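Local coordinates for protein copper-containing nitrite reductase (PDB 6THE) that probably catalyses the one-electron reduction of nitrite to nitric oxide, as a trimeric cupredoxin-fold core carrying two kinds of copper site, at residues A[41-46]-A[188-193]; A[199-204]-A[291-296]; A[237-242]-A[254-259]; A[269-274]-A[299-304]. All coordinates share one frame; numbering follows the deposited sequence.

Contact 1 (A[41-46]-A[188-193]); sequences RLAEGT and PEYFVF
Leu42 and Tyr190 carry this contact between the turn of a beta hairpin in the first cupredoxin domain and an outermost strand of the second. The methyl CD2 of Leu42 sits over one face of the Tyr190 ring, 3.9 Å from the ring centroid and only 15° off the ring normal. This is a CH-pi contact, displaced a little toward the rim, with CE1 the closest ring atom. Leu42 reaches the ring because CG lies anti to the backbone N (chi1 163°). Its other methyl, CD1, meets Val192 CG1 at 4.3 Å. Ala43 CB comes obliquely to the ring at Tyr190 CE2. Thr46 CG2 lies 4.1 Å from Tyr190 OH, the two side chains arriving from opposite directions. Ile164 and Tyr170 add to the packing round the tyrosine. An alanine in place of Tyr190 would probably leave Leu42 CD2 without its aromatic face and open a gap beside Ala43 and Thr46.

The far side of the turn is looser and faces solvent. There Glu44 and Gly45 are exposed, and Arg41 NE and NH2 both grip Glu44 OE2 side-on, each at 2.9 Å. Arg41 NH1 also bonds to Val197 O, which ties the turn to the second domain. Ala43 to Thr46 form a type II beta turn, for which Gly45 supplies the positive phi (91°). Leu42 and Ala43 both donate to Thr46 O: a hairpin closed by a classic beta bulge, packed at the junction of two cupredoxin domains.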
loop_
_atom_site.group_PDB
_atom_site.type_symbol
_atom_site.label_atom_id
_atom_site.label_comp_id
_atom_site.label_asym_id
_atom_site.label_seq_id
_atom_site.Cartn_x
_atom_site.Cartn_y
_atom_site.Cartn_z
ATOM N N ARG A 41 -7.643 11.719 27.562
ATOM C CA ARG A 41 -8.794 10.878 27.279
ATOM C C ARG A 41 -8.582 10.170 25.943
ATOM O O ARG A 41 -8.566 10.811 24.894
ATOM C CB ARG A 41 -10.070 11.727 27.271
ATOM C CG ARG A 41 -11.328 10.971 26.868
ATOM C CD ARG A 41 -12.343 11.880 26.202
ATOM N NE ARG A 41 -13.431 11.136 25.580
ATOM C CZ ARG A 41 -13.422 10.664 24.337
ATOM N NH1 ARG A 41 -12.372 10.854 23.554
ATOM N NH2 ARG A 41 -14.467 10.000 23.879
ATOM N N LEU A 42 -8.415 8.843 26.007
ATOM C CA LEU A 42 -8.271 8.000 24.829
ATOM C C LEU A 42 -9.657 7.585 24.341
ATOM O O LEU A 42 -9.961 7.690 23.155
ATOM C CB LEU A 42 -7.414 6.781 25.197
ATOM C CG LEU A 42 -7.465 5.595 24.232
ATOM C CD1 LEU A 42 -6.786 5.924 22.912
ATOM C CD2 LEU A 42 -6.832 4.362 24.860
ATOM N N ALA A 43 -10.477 7.097 25.279
ATOM C CA ALA A 43 -11.869 6.761 25.035
ATOM C C ALA A 43 -12.689 7.167 26.257
ATOM O O ALA A 43 -12.141 7.698 27.221
ATOM C CB ALA A 43 -11.997 5.287 24.739
ATOM N N GLU A 44 -14.003 6.921 26.204
ATOM C CA GLU A 44 -14.877 7.227 27.325
ATOM C C GLU A 44 -14.610 6.232 28.450
ATOM O O GLU A 44 -14.861 5.036 28.302
ATOM C CB GLU A 44 -16.347 7.249 26.891
ATOM C CG GLU A 44 -16.710 8.429 26.004
ATOM C CD GLU A 44 -16.643 9.805 26.649
ATOM O OE1 GLU A 44 -16.919 9.911 27.862
ATOM O OE2 GLU A 44 -16.314 10.773 25.933
ATOM N N GLY A 45 -14.075 6.746 29.564
ATOM C CA GLY A 45 -13.743 5.936 30.725
ATOM C C GLY A 45 -12.306 5.421 30.682
ATOM O O GLY A 45 -11.830 4.832 31.650
ATOM N N THR A 46 -11.622 5.661 29.556
ATOM C CA THR A 46 -10.274 5.158 29.346
ATOM C C THR A 46 -9.308 6.328 29.161
ATOM O O THR A 46 -9.553 7.222 28.353
ATOM C CB THR A 46 -10.224 4.173 28.170
ATOM O OG1 THR A 46 -11.404 3.368 28.200
ATOM C CG2 THR A 46 -9.002 3.281 28.195
ATOM N N PRO A 188 -2.278 -3.212 17.398
ATOM C CA PRO A 188 -2.834 -2.139 18.223
ATOM C C PRO A 188 -4.262 -2.445 18.663
ATOM O O PRO A 188 -5.011 -3.109 17.948
ATOM C CB PRO A 188 -2.791 -0.915 17.296
ATOM C CG PRO A 188 -2.877 -1.492 15.898
ATOM C CD PRO A 188 -2.243 -2.866 15.968
ATOM N N GLU A 189 -4.617 -1.957 19.856
ATOM C CA GLU A 189 -5.949 -2.138 20.410
ATOM C C GLU A 189 -6.880 -1.066 19.848
ATOM O O GLU A 189 -8.076 -1.302 19.695
ATOM C CB GLU A 189 -5.907 -2.080 21.940
ATOM C CG GLU A 189 -5.209 -3.267 22.582
ATOM C CD GLU A 189 -5.982 -4.577 22.582
ATOM O OE1 GLU A 189 -7.213 -4.545 22.375
ATOM O OE2 GLU A 189 -5.348 -5.630 22.792
ATOM N N TYR A 190 -6.308 0.105 19.543
ATOM C CA TYR A 190 -7.071 1.256 19.091
ATOM C C TYR A 190 -6.447 1.833 17.824
ATOM O O TYR A 190 -5.228 1.967 17.730
ATOM C CB TYR A 190 -7.107 2.337 20.175
ATOM C CG TYR A 190 -7.820 1.961 21.450
ATOM C CD1 TYR A 190 -7.168 1.272 22.461
ATOM C CD2 TYR A 190 -9.145 2.312 21.656
ATOM C CE1 TYR A 190 -7.817 0.927 23.637
ATOM C CE2 TYR A 190 -9.808 1.981 22.826
ATOM C CZ TYR A 190 -9.143 1.282 23.819
ATOM O OH TYR A 190 -9.792 0.950 24.973
ATOM N N PHE A 191 -7.309 2.160 16.854
ATOM C CA PHE A 191 -6.955 3.005 15.725
ATOM C C PHE A 191 -7.677 4.339 15.888
ATOM O O PHE A 191 -8.888 4.364 16.096
ATOM C CB PHE A 191 -7.337 2.332 14.403
ATOM C CG PHE A 191 -6.418 1.225 13.953
ATOM C CD1 PHE A 191 -5.313 1.496 13.159
ATOM C CD2 PHE A 191 -6.668 -0.094 14.307
ATOM C CE1 PHE A 191 -4.471 0.476 12.738
ATOM C CE2 PHE A 191 -5.828 -1.113 13.883
ATOM C CZ PHE A 191 -4.734 -0.827 13.098
ATOM N N VAL A 192 -6.923 5.440 15.800
ATOM C CA VAL A 192 -7.448 6.743 16.179
ATOM C C VAL A 192 -7.145 7.775 15.095
ATOM O O VAL A 192 -6.079 7.752 14.481
ATOM C CB VAL A 192 -6.924 7.190 17.561
ATOM C CG1 VAL A 192 -7.534 6.376 18.694
ATOM C CG2 VAL A 192 -5.404 7.170 17.643
ATOM N N PHE A 193 -8.118 8.665 14.868
ATOM C CA PHE A 193 -7.911 9.890 14.114
ATOM C C PHE A 193 -7.743 11.037 15.105
ATOM O O PHE A 193 -8.621 11.271 15.933
ATOM C CB PHE A 193 -9.109 10.189 13.206
ATOM C CG PHE A 193 -9.173 9.421 11.909
ATOM C CD1 PHE A 193 -8.095 9.398 11.036
ATOM C CD2 PHE A 193 -10.332 8.752 11.544
ATOM C CE1 PHE A 193 -8.166 8.698 9.839
ATOM C CE2 PHE A 193 -10.403 8.056 10.346
ATOM C CZ PHE A 193 -9.320 8.031 9.496
#

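Contact 2 (A[199-204]-A[291-296]); sequences ALSKLH and LGILHV
Ser201 OG donates to Leu291 O at 2.7 Å, reaching it from well above the carbonyl plane. Beside it, Ile293 N donates to Leu200 O at 2.9 Å, with an N-H...O angle of 154°. These two bonds pin the short helix 199-203 to Leu291 and Ile293. A water adds a third link: it accepts from Leu200 N and donates to Leu291 O, 2.7 Å away. Leu291 O therefore accepts hydrogen bonds from both the serine and the water.

Looser van der Waals contacts surround the bonds. Ser201 OG stands anti to its own carbonyl carbon (chi1 -63°), which also brings it 3.8 Å from Ile293 CG1. Leu291 CD2 lies 3.9 Å from Ser201 OG. Leu200 CB rests 4.1 Å from Gly292 CA, where the strand presents no side chain.

Farther out, the wide pi-type turn is held by His204 N, which donates to Ala199 O at 2.8 Å. His204 NE2 bonds to Asp9 OD2, and His204 also belongs to a pocket occupied by pentane-1,5-diol. The chain then enters strand 206-209, which pairs in parallel with 292-297, while strand 274-280 runs antiparallel along its other side.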
loop_
_atom_site.group_PDB
_atom_site.type_symbol
_atom_site.label_atom_id
_atom_site.label_comp_id
_atom_site.label_asym_id
_atom_site.label_seq_id
_atom_site.Cartn_x
_atom_site.Cartn_y
_atom_site.Cartn_z
ATOM N N ALA A 199 -12.634 11.463 18.221
ATOM C CA ALA A 199 -11.995 12.770 18.241
ATOM C C ALA A 199 -12.575 13.654 17.140
ATOM O O ALA A 199 -12.711 14.862 17.320
ATOM C CB ALA A 199 -10.503 12.614 18.094
ATOM N N LEU A 200 -12.908 13.032 16.002
ATOM C CA LEU A 200 -13.502 13.732 14.874
ATOM C C LEU A 200 -14.940 13.257 14.681
ATOM O O LEU A 200 -15.542 13.494 13.635
ATOM C CB LEU A 200 -12.658 13.486 13.617
ATOM C CG LEU A 200 -11.167 13.812 13.720
ATOM C CD1 LEU A 200 -10.466 13.533 12.400
ATOM C CD2 LEU A 200 -10.939 15.256 14.140
ATOM N N SER A 201 -15.482 12.588 15.707
ATOM C CA SER A 201 -16.848 12.090 15.684
ATOM C C SER A 201 -17.687 12.812 16.736
ATOM O O SER A 201 -18.522 13.650 16.397
ATOM C CB SER A 201 -16.888 10.593 15.877
ATOM O OG SER A 201 -16.232 9.925 14.810
ATOM N N LYS A 202 -17.446 12.479 18.009
ATOM C CA LYS A 202 -18.223 12.992 19.126
ATOM C C LYS A 202 -17.613 14.300 19.629
ATOM O O LYS A 202 -18.333 15.170 20.117
ATOM C CB LYS A 202 -18.378 11.899 20.195
ATOM C CG LYS A 202 -18.103 12.298 21.642
ATOM C CD LYS A 202 -19.258 12.984 22.345
ATOM C CE LYS A 202 -18.860 13.561 23.687
ATOM N NZ LYS A 202 -19.832 14.576 24.159
ATOM N N LEU A 203 -16.289 14.438 19.480
ATOM C CA LEU A 203 -15.560 15.573 20.027
ATOM C C LEU A 203 -15.577 16.744 19.046
ATOM O O LEU A 203 -16.251 17.742 19.291
ATOM C CB LEU A 203 -14.131 15.141 20.377
ATOM C CG LEU A 203 -13.876 14.785 21.843
ATOM C CD1 LEU A 203 -14.733 13.612 22.294
ATOM C CD2 LEU A 203 -12.405 14.477 22.072
ATOM N N HIS A 204 -14.830 16.615 17.941
ATOM C CA HIS A 204 -14.672 17.699 16.983
ATOM C C HIS A 204 -15.106 17.246 15.590
ATOM O O HIS A 204 -14.260 16.958 14.744
ATOM C CB HIS A 204 -13.225 18.216 16.982
ATOM C CG HIS A 204 -12.629 18.392 18.338
ATOM N ND1 HIS A 204 -12.929 19.472 19.144
ATOM C CD2 HIS A 204 -11.748 17.636 19.029
ATOM C CE1 HIS A 204 -12.261 19.373 20.276
ATOM N NE2 HIS A 204 -11.529 18.254 20.230
ATOM N N LEU A 291 -12.887 6.468 13.100
ATOM C CA LEU A 291 -14.121 6.956 12.507
ATOM C C LEU A 291 -14.157 8.478 12.623
ATOM O O LEU A 291 -13.914 9.029 13.695
ATOM C CB LEU A 291 -15.304 6.323 13.249
ATOM C CG LEU A 291 -16.674 6.494 12.593
ATOM C CD1 LEU A 291 -16.959 5.351 11.630
ATOM C CD2 LEU A 291 -17.768 6.575 13.649
ATOM N N GLY A 292 -14.462 9.141 11.501
ATOM C CA GLY A 292 -14.585 10.589 11.449
ATOM C C GLY A 292 -15.911 11.014 10.823
ATOM O O GLY A 292 -16.450 10.310 9.973
ATOM N N ILE A 293 -16.425 12.172 11.257
ATOM C CA ILE A 293 -17.721 12.659 10.812
ATOM C C ILE A 293 -17.549 14.031 10.163
ATOM O O ILE A 293 -16.873 14.902 10.708
ATOM C CB ILE A 293 -18.733 12.681 11.980
ATOM C CG1 ILE A 293 -19.009 11.283 12.545
ATOM C CG2 ILE A 293 -20.020 13.400 11.591
ATOM C CD1 ILE A 293 -19.619 10.306 11.559
ATOM N N LEU A 294 -18.171 14.194 8.989
ATOM C CA LEU A 294 -18.237 15.463 8.282
ATOM C C LEU A 294 -19.704 15.828 8.063
ATOM O O LEU A 294 -20.381 15.229 7.228
ATOM C CB LEU A 294 -17.469 15.339 6.959
ATOM C CG LEU A 294 -17.639 16.480 5.954
ATOM C CD1 LEU A 294 -17.036 17.777 6.472
ATOM C CD2 LEU A 294 -17.026 16.111 4.611
ATOM N N HIS A 295 -20.184 16.801 8.848
ATOM C CA HIS A 295 -21.550 17.291 8.749
ATOM C C HIS A 295 -21.635 18.350 7.654
ATOM O O HIS A 295 -20.895 19.332 7.677
ATOM C CB HIS A 295 -22.029 17.844 10.100
ATOM C CG HIS A 295 -22.340 16.800 11.120
ATOM N ND1 HIS A 295 -23.371 15.893 10.961
ATOM C CD2 HIS A 295 -21.780 16.530 12.319
ATOM C CE1 HIS A 295 -23.423 15.100 12.012
ATOM N NE2 HIS A 295 -22.458 15.472 12.862
ATOM N N VAL A 296 -22.548 18.133 6.700
ATOM C CA VAL A 296 -22.768 19.073 5.612
ATOM C C VAL A 296 -24.205 19.585 5.690
ATOM O O VAL A 296 -25.153 18.811 5.570
ATOM C CB VAL A 296 -22.448 18.450 4.238
ATOM C CG1 VAL A 296 -22.772 19.405 3.098
ATOM C CG2 VAL A 296 -21.001 17.991 4.152
HETATM O O HOH W 1 -12.099 10.480 15.083
#

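Contact 3 (A[237-242]-A[254-259]); sequences DKVDLF and QTVTVP
Val256 points its side chain between Val239 and Leu241, and its CG2 methyl meets both. Val239 CG1 lies 3.8 Å from Val256 CG2. Leu241 CD1 lies 3.9 Å from the same Val256 CG2. Both neighbours lie alongside the valine and point the opposite way, so the contacts are not end-on. In Leu241, CG is anti to the backbone N (chi1 -165°), and this carries CD1 back to the valine although the side chain does not set out in that direction.

Phe242 and Pro259 cross at about a right angle. Pro259 CD lies in the plane of the phenyl ring at its edge, 3.7 Å from Phe242 CD1. Pro259 CG also touches Phe242 CD1 and CE1. A serine replacing Phe242 would probably leave Pro259 CD and CG without the ring edge they pack on and open a gap there.

The touching parts, 239-242 and 256-259, run nearly the same way, 13° apart, but belong to different sheets. Strand 236-241 pairs with 250-253 and 263-269, and strand 256-258 with 227-232. Phe242 O accepts from Gln254 NE2 of the third subunit, so the contact also lies at the trimer interface. Face-to-face packing of two beta sheets through apolar side chains is typical of the cupredoxin beta-sandwich.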
loop_
_atom_site.group_PDB
_atom_site.type_symbol
_atom_site.label_atom_id
_atom_site.label_comp_id
_atom_site.label_asym_id
_atom_site.label_seq_id
_atom_site.Cartn_x
_atom_site.Cartn_y
_atom_site.Cartn_z
ATOM N N ASP A 237 -11.500 14.966 -5.905
ATOM C CA ASP A 237 -11.301 15.646 -7.175
ATOM C C ASP A 237 -9.817 15.633 -7.531
ATOM O O ASP A 237 -9.455 15.352 -8.672
ATOM C CB ASP A 237 -11.859 17.072 -7.144
ATOM C CG ASP A 237 -13.360 17.153 -6.921
ATOM O OD1 ASP A 237 -14.060 16.165 -7.230
ATOM O OD2 ASP A 237 -13.822 18.209 -6.443
ATOM N N LYS A 238 -8.972 15.944 -6.539
ATOM C CA LYS A 238 -7.528 15.984 -6.715
ATOM C C LYS A 238 -6.847 15.375 -5.493
ATOM O O LYS A 238 -7.217 15.673 -4.357
ATOM C CB LYS A 238 -7.053 17.420 -6.964
ATOM C CG LYS A 238 -7.312 17.955 -8.366
ATOM C CD LYS A 238 -7.226 19.462 -8.469
ATOM C CE LYS A 238 -7.714 19.987 -9.803
ATOM N NZ LYS A 238 -7.766 21.468 -9.825
ATOM N N VAL A 239 -5.852 14.517 -5.748
ATOM C CA VAL A 239 -5.076 13.872 -4.700
ATOM C C VAL A 239 -3.591 14.045 -5.009
ATOM O O VAL A 239 -3.125 13.655 -6.079
ATOM C CB VAL A 239 -5.448 12.383 -4.538
ATOM C CG1 VAL A 239 -4.468 11.642 -3.640
ATOM C CG2 VAL A 239 -6.870 12.198 -4.030
ATOM N N ASP A 240 -2.864 14.638 -4.054
ATOM C CA ASP A 240 -1.413 14.702 -4.105
ATOM C C ASP A 240 -0.854 13.446 -3.440
ATOM O O ASP A 240 -0.846 13.337 -2.215
ATOM C CB ASP A 240 -0.888 16.002 -3.490
ATOM C CG ASP A 240 -1.326 17.248 -4.242
ATOM O OD1 ASP A 240 -0.990 17.361 -5.438
ATOM O OD2 ASP A 240 -2.003 18.094 -3.627
ATOM N N LEU A 241 -0.402 12.502 -4.275
ATOM C CA LEU A 241 0.024 11.184 -3.834
ATOM C C LEU A 241 1.317 11.301 -3.031
ATOM O O LEU A 241 2.282 11.913 -3.485
ATOM C CB LEU A 241 0.206 10.286 -5.064
ATOM C CG LEU A 241 0.294 8.783 -4.793
ATOM C CD1 LEU A 241 -1.044 8.231 -4.321
ATOM C CD2 LEU A 241 0.764 8.039 -6.033
ATOM N N PHE A 242 1.303 10.705 -1.830
ATOM C CA PHE A 242 2.403 10.734 -0.874
ATOM C C PHE A 242 2.641 12.158 -0.372
ATOM O O PHE A 242 3.638 12.425 0.295
ATOM C CB PHE A 242 3.662 10.072 -1.445
ATOM C CG PHE A 242 3.480 8.647 -1.906
ATOM C CD1 PHE A 242 3.120 7.648 -1.012
ATOM C CD2 PHE A 242 3.679 8.301 -3.234
ATOM C CE1 PHE A 242 2.957 6.338 -1.437
ATOM C CE2 PHE A 242 3.515 6.990 -3.659
ATOM C CZ PHE A 242 3.155 6.011 -2.760
ATOM N N GLN A 254 -11.238 7.300 -5.525
ATOM C CA GLN A 254 -12.157 6.869 -4.483
ATOM C C GLN A 254 -11.394 6.657 -3.175
ATOM O O GLN A 254 -11.762 7.217 -2.144
ATOM C CB GLN A 254 -12.920 5.615 -4.921
ATOM C CG GLN A 254 -12.023 4.462 -5.357
ATOM C CD GLN A 254 -12.776 3.249 -5.848
ATOM O OE1 GLN A 254 -13.816 2.873 -5.312
ATOM N NE2 GLN A 254 -12.240 2.613 -6.876
ATOM N N THR A 255 -10.329 5.848 -3.239
ATOM C CA THR A 255 -9.553 5.456 -2.074
ATOM C C THR A 255 -8.067 5.583 -2.400
ATOM O O THR A 255 -7.618 5.116 -3.445
ATOM C CB THR A 255 -9.927 4.036 -1.624
ATOM O OG1 THR A 255 -11.348 3.948 -1.513
ATOM C CG2 THR A 255 -9.294 3.642 -0.307
ATOM N N VAL A 256 -7.317 6.219 -1.491
ATOM C CA VAL A 256 -5.900 6.480 -1.695
ATOM C C VAL A 256 -5.090 5.784 -0.601
ATOM O O VAL A 256 -5.404 5.896 0.583
ATOM C CB VAL A 256 -5.601 7.992 -1.782
ATOM C CG1 VAL A 256 -6.168 8.776 -0.606
ATOM C CG2 VAL A 256 -4.117 8.280 -1.963
ATOM N N THR A 257 -4.048 5.059 -1.028
ATOM C CA THR A 257 -3.130 4.385 -0.125
ATOM C C THR A 257 -2.144 5.404 0.440
ATOM O O THR A 257 -1.370 6.004 -0.306
ATOM C CB THR A 257 -2.417 3.221 -0.827
ATOM O OG1 THR A 257 -3.406 2.268 -1.218
ATOM C CG2 THR A 257 -1.378 2.544 0.041
ATOM N N VAL A 258 -2.194 5.591 1.762
ATOM C CA VAL A 258 -1.268 6.468 2.460
ATOM C C VAL A 258 -0.405 5.612 3.384
ATOM O O VAL A 258 -0.914 5.007 4.326
ATOM C CB VAL A 258 -1.999 7.589 3.227
ATOM C CG1 VAL A 258 -1.024 8.614 3.789
ATOM C CG2 VAL A 258 -3.051 8.275 2.369
ATOM N N PRO A 259 0.924 5.531 3.135
ATOM C CA PRO A 259 1.817 4.707 3.950
ATOM C C PRO A 259 2.103 5.353 5.303
ATOM O O PRO A 259 1.853 6.544 5.482
ATOM C CB PRO A 259 3.101 4.664 3.109
ATOM C CG PRO A 259 3.095 5.972 2.350
ATOM C CD PRO A 259 1.633 6.237 2.055
#

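Contact 4 (A[269-274]-A[299-304]); sequences KVEVPG and PENPDI
The two segments are irregular loops that come closest where Val272 CA is 5.7 Å from Asn301 CA. They lie at one end of the second cupredoxin domain, where 269-274 joins strand 263-269 to strand 274-280. Residues 299-304 belong to the C-terminal tail beyond strand 292-297. The tail packs on the loop by van der Waals contacts of side chains with side chains and backbone.

Val272 CG2 meets Ile304 CG2 at 3.8 Å, the side chains flank to flank and pointing opposite ways. Glu271 CB lies 4.3 Å from Ile304 CG2. A backbone bond from Ile304 N to Asn301 O closes a bend that places Ile304 against the loop. Asn301 takes the middle of the contact: Asn301 CB lies 3.5 Å from Glu271 O. With CG anti to the backbone N (chi1 -164°), the amide also turns this way, Asn301 ND2 being 3.6 Å from Glu271 O. Ile92 of the second subunit packs on Glu271 and Val272, and Leu116 of that subunit on Ile304, so the tail helps to join two chains.

At the other end, Pro273 sets its ring against the tail backbone. Pro273 CG is 3.8 Å from Glu300 CA, and Pro273 CD lies 3.4 Å from Pro299 O.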
loop_
_atom_site.group_PDB
_atom_site.type_symbol
_atom_site.label_atom_id
_atom_site.label_comp_id
_atom_site.label_asym_id
_atom_site.label_seq_id
_atom_site.Cartn_x
_atom_site.Cartn_y
_atom_site.Cartn_z
ATOM N N LYS A 269 -15.233 18.576 -3.881
ATOM C CA LYS A 269 -16.360 19.491 -3.842
ATOM C C LYS A 269 -17.557 18.756 -3.243
ATOM O O LYS A 269 -17.884 17.650 -3.666
ATOM C CB LYS A 269 -16.663 19.986 -5.260
ATOM C CG LYS A 269 -17.904 20.857 -5.422
ATOM C CD LYS A 269 -17.630 22.343 -5.324
ATOM C CE LYS A 269 -18.754 23.184 -5.893
ATOM N NZ LYS A 269 -18.461 24.633 -5.788
ATOM N N VAL A 270 -18.195 19.383 -2.247
ATOM C CA VAL A 270 -19.367 18.810 -1.606
ATOM C C VAL A 270 -20.614 19.389 -2.272
ATOM O O VAL A 270 -20.765 20.605 -2.360
ATOM C CB VAL A 270 -19.361 19.036 -0.081
ATOM C CG1 VAL A 270 -20.514 18.309 0.594
ATOM C CG2 VAL A 270 -18.039 18.623 0.551
ATOM N N GLU A 271 -21.500 18.498 -2.731
ATOM C CA GLU A 271 -22.612 18.879 -3.587
ATOM C C GLU A 271 -23.946 18.584 -2.903
ATOM O O GLU A 271 -24.954 19.208 -3.225
ATOM C CB GLU A 271 -22.528 18.142 -4.926
ATOM C CG GLU A 271 -21.257 18.425 -5.711
ATOM C CD GLU A 271 -21.222 19.728 -6.496
ATOM O OE1 GLU A 271 -22.026 20.634 -6.192
ATOM O OE2 GLU A 271 -20.387 19.833 -7.418
ATOM N N VAL A 272 -23.938 17.626 -1.968
ATOM C CA VAL A 272 -25.162 17.114 -1.370
ATOM C C VAL A 272 -25.068 17.230 0.152
ATOM O O VAL A 272 -24.046 16.873 0.736
ATOM C CB VAL A 272 -25.439 15.667 -1.828
ATOM C CG1 VAL A 272 -26.523 14.988 -1.005
ATOM C CG2 VAL A 272 -25.776 15.594 -3.310
ATOM N N PRO A 273 -26.124 17.735 0.836
ATOM C CA PRO A 273 -26.129 17.823 2.299
ATOM C C PRO A 273 -26.296 16.460 2.966
ATOM O O PRO A 273 -26.860 15.541 2.377
ATOM C CB PRO A 273 -27.354 18.702 2.595
ATOM C CG PRO A 273 -28.282 18.449 1.427
ATOM C CD PRO A 273 -27.363 18.260 0.239
ATOM N N GLY A 274 -25.798 16.352 4.204
ATOM C CA GLY A 274 -25.913 15.132 4.988
ATOM C C GLY A 274 -24.651 14.841 5.794
ATOM O O GLY A 274 -23.831 15.729 6.019
ATOM N N PRO A 299 -29.191 23.236 1.374
ATOM C CA PRO A 299 -30.337 22.737 0.613
ATOM C C PRO A 299 -30.010 21.460 -0.159
ATOM O O PRO A 299 -28.851 21.200 -0.479
ATOM C CB PRO A 299 -30.635 23.888 -0.360
ATOM C CG PRO A 299 -29.289 24.548 -0.581
ATOM C CD PRO A 299 -28.554 24.401 0.736
ATOM N N GLU A 300 -31.055 20.680 -0.458
ATOM C CA GLU A 300 -30.923 19.407 -1.151
ATOM C C GLU A 300 -30.665 19.653 -2.636
ATOM O O GLU A 300 -31.171 20.618 -3.208
ATOM C CB GLU A 300 -32.174 18.552 -0.936
ATOM C CG GLU A 300 -32.349 18.089 0.501
ATOM C CD GLU A 300 -33.686 17.444 0.829
ATOM O OE1 GLU A 300 -33.720 16.598 1.745
ATOM O OE2 GLU A 300 -34.692 17.793 0.174
ATOM N N ASN A 301 -29.872 18.762 -3.241
ATOM C CA ASN A 301 -29.525 18.835 -4.651
ATOM C C ASN A 301 -30.032 17.576 -5.351
ATOM O O ASN A 301 -29.311 16.583 -5.442
ATOM C CB ASN A 301 -28.020 19.056 -4.846
ATOM C CG ASN A 301 -27.643 19.516 -6.239
ATOM O OD1 ASN A 301 -28.463 19.501 -7.156
ATOM N ND2 ASN A 301 -26.398 19.930 -6.410
ATOM N N PRO A 302 -31.286 17.581 -5.866
ATOM C CA PRO A 302 -31.908 16.380 -6.431
ATOM C C PRO A 302 -31.271 15.872 -7.723
ATOM O O PRO A 302 -31.482 14.723 -8.106
ATOM C CB PRO A 302 -33.358 16.812 -6.716
ATOM C CG PRO A 302 -33.548 18.084 -5.915
ATOM C CD PRO A 302 -32.186 18.744 -5.908
ATOM N N ASP A 303 -30.495 16.739 -8.386
ATOM C CA ASP A 303 -29.871 16.412 -9.659
ATOM C C ASP A 303 -28.655 15.515 -9.440
ATOM O O ASP A 303 -28.285 14.750 -10.328
ATOM C CB ASP A 303 -29.529 17.672 -10.460
ATOM C CG ASP A 303 -30.735 18.323 -11.117
ATOM O OD1 ASP A 303 -31.751 18.521 -10.420
ATOM O OD2 ASP A 303 -30.650 18.623 -12.325
ATOM N N ILE A 304 -28.042 15.620 -8.253
ATOM C CA ILE A 304 -26.862 14.839 -7.918
ATOM C C ILE A 304 -27.285 13.608 -7.119
ATOM O O ILE A 304 -26.824 12.502 -7.398
ATOM C CB ILE A 304 -25.811 15.695 -7.174
ATOM C CG1 ILE A 304 -25.484 16.998 -7.916
ATOM C CG2 ILE A 304 -24.557 14.889 -6.864
ATOM C CD1 ILE A 304 -24.957 16.816 -9.326
#

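How the contacts relate
Contact 1 comes first along the chain and closes before contact 2 opens. Contact 3 falls wholly between the two segments of contact 2, whereas the segments of contacts 2 and 4 alternate. Contacts 1 and 2 have centres 15 Å apart and touch where Phe193 packs on Ala199 and Leu200. Contacts 2 and 4 touch through Val296 and Gly274, neighbours on strands 292-297 and 274-280. Contacts 1 and 3 both reach the six-stranded sheet, and contacts 2 and 3 the five-stranded sheet of the second domain. Contact 1 thus joins the two domains, contact 2 ties helix 199-203 to strand 292-297 within the second, and contacts 3 and 4 lie where subunits meet.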